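PDB 2Q04: acetoin utilization protein from Exiguobacterium sibiricum, which is probably a GNAT-family acyltransferase linked to acetoin utilization, although its substrate and reaction are not established. Local coordinates for residues V53-L58 with Y75-Y80. Sequence-based numbering, arbitrary orientation.
Sequences VEIAAL and YVTFLY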
# COMPACT_ATOMS: atom_id res chain seq x y z
N VAL A 53 -4.15 -7.58 11.28
CA VAL A 53 -3.48 -8.05 12.48
C VAL A 53 -2.36 -9.02 12.12
O VAL A 53 -1.24 -8.92 12.63
CB VAL A 53 -4.48 -8.76 13.44
CG1 VAL A 53 -3.74 -9.47 14.56
CG2 VAL A 53 -5.48 -7.74 14.02
N GLU A 54 -2.66 -9.96 11.21
CA GLU A 54 -1.68 -10.95 10.78
C GLU A 54 -0.50 -10.32 10.10
O GLU A 54 0.63 -10.73 10.33
CB GLU A 54 -2.33 -11.95 9.84
CG GLU A 54 -3.14 -13.02 10.55
CD GLU A 54 -3.85 -13.94 9.59
OE1 GLU A 54 -3.83 -13.66 8.37
OE2 GLU A 54 -4.43 -14.94 10.06
N ILE A 55 -0.75 -9.36 9.24
CA ILE A 55 0.32 -8.65 8.57
C ILE A 55 1.23 -7.95 9.59
O ILE A 55 2.45 -8.06 9.51
CB ILE A 55 -0.24 -7.60 7.58
CG1 ILE A 55 -0.85 -8.30 6.35
CG2 ILE A 55 0.87 -6.64 7.14
CD1 ILE A 55 -1.64 -7.36 5.42
N ALA A 56 0.61 -7.28 10.57
CA ALA A 56 1.36 -6.57 11.62
C ALA A 56 2.28 -7.51 12.38
O ALA A 56 3.32 -7.10 12.88
CB ALA A 56 0.42 -5.90 12.56
N ALA A 57 1.88 -8.78 12.47
CA ALA A 57 2.65 -9.79 13.20
C ALA A 57 3.88 -10.29 12.42
O ALA A 57 4.73 -10.98 12.98
CB ALA A 57 1.75 -10.97 13.56
N LEU A 58 3.96 -9.97 11.14
CA LEU A 58 5.09 -10.40 10.31
C LEU A 58 6.35 -9.62 10.65
O LEU A 58 6.29 -8.43 11.02
CB LEU A 58 4.77 -10.24 8.83
CG LEU A 58 3.66 -11.12 8.28
CD1 LEU A 58 3.29 -10.67 6.86
CD2 LEU A 58 4.07 -12.60 8.29
N TYR A 75 -6.46 2.55 6.26
CA TYR A 75 -5.20 1.88 6.53
C TYR A 75 -4.35 1.77 5.28
O TYR A 75 -4.83 1.95 4.16
CB TYR A 75 -5.46 0.48 7.08
CG TYR A 75 -6.17 -0.44 6.10
CD1 TYR A 75 -5.47 -1.12 5.11
CD2 TYR A 75 -7.56 -0.63 6.18
CE1 TYR A 75 -6.12 -1.96 4.21
CE2 TYR A 75 -8.22 -1.47 5.29
CZ TYR A 75 -7.49 -2.13 4.30
OH TYR A 75 -8.13 -2.96 3.42
N VAL A 76 -3.07 1.46 5.49
CA VAL A 76 -2.18 1.14 4.41
C VAL A 76 -1.23 0.07 4.91
O VAL A 76 -0.74 0.14 6.04
CB VAL A 76 -1.39 2.39 3.92
CG1 VAL A 76 -0.53 2.98 5.03
CG2 VAL A 76 -0.54 2.04 2.71
N THR A 77 -1.01 -0.97 4.08
CA THR A 77 -0.25 -2.16 4.50
C THR A 77 1.06 -2.31 3.76
O THR A 77 1.18 -1.91 2.60
CB THR A 77 -1.06 -3.45 4.28
OG1 THR A 77 -1.10 -3.76 2.88
CG2 THR A 77 -2.46 -3.31 4.81
N PHE A 78 2.05 -2.89 4.44
CA PHE A 78 3.34 -3.19 3.84
C PHE A 78 3.77 -4.55 4.27
O PHE A 78 3.65 -4.90 5.44
CB PHE A 78 4.40 -2.18 4.26
CG PHE A 78 4.10 -0.82 3.86
CD1 PHE A 78 4.57 -0.32 2.65
CD2 PHE A 78 3.32 0.01 4.67
CE1 PHE A 78 4.27 0.98 2.25
CE2 PHE A 78 3.02 1.30 4.28
CZ PHE A 78 3.50 1.79 3.07
N LEU A 79 4.28 -5.33 3.32
CA LEU A 79 4.79 -6.66 3.60
C LEU A 79 5.55 -7.15 2.39
O LEU A 79 5.54 -6.48 1.35
CB LEU A 79 3.65 -7.63 3.94
CG LEU A 79 2.62 -7.93 2.83
CD1 LEU A 79 1.73 -9.10 3.24
CD2 LEU A 79 1.77 -6.69 2.48
N TYR A 80 6.19 -8.30 2.51
CA TYR A 80 6.89 -8.88 1.38
C TYR A 80 5.89 -9.36 0.35
O TYR A 80 4.80 -9.79 0.70
CB TYR A 80 7.80 -10.04 1.81
CG TYR A 80 9.10 -9.59 2.42
CD1 TYR A 80 9.86 -8.58 1.83
CD2 TYR A 80 9.61 -10.22 3.55
CE1 TYR A 80 11.05 -8.18 2.38
CE2 TYR A 80 10.82 -9.83 4.10
CZ TYR A 80 11.54 -8.81 3.51
OH TYR A 80 12.74 -8.41 4.05
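Ile55, near the C-terminal end of helix 45-56, presses its side chain onto strand 71-79 between Thr77 and Leu79. The end of the helix packs on one face of the sheet, consistent with the helix-on-sheet layering of the GNAT acetyltransferase fold. No hydrogen bond joins the two segments, and the buried surface is a modest 177 Å², so the contact is mostly apolar van der Waals packing.

Its tight part is Ile55, which meets three consecutive strand residues with three different carbons. The terminal CD1 of Ile55 sits 4.1 Å from CB of Thr77, and CG1 of Ile55 lies equally near CD1 of Leu79, at 4.1 Å; both side chains are crossed at about a right angle. With chi1 of -72°, CG2 stands anti to the backbone N, and this branch reaches the strand backbone, where Ile55 CG2 comes within 3.7 Å of Phe78 O. The CB of Phe78 is turned away from the helix, and its side chain touches Leu98 and Ser120 of helix 112-121. Ile63 of the adjacent strand 62-68 also touches both Ile55 and Thr77.

The loose side lies past the helix, at Leu58. This residue is exposed and gives up just 20 Å² to the strand segment, against 73 Å² for Ile55; Leu58 CD1 lies 4.2 Å from CB of Leu79. At the buried end, Thr77 presents CB and CG2 to the isoleucine methyl, while its hydroxyl OG1 is hydrogen-bonded to the backbone N of Ala100 on strand 95-103.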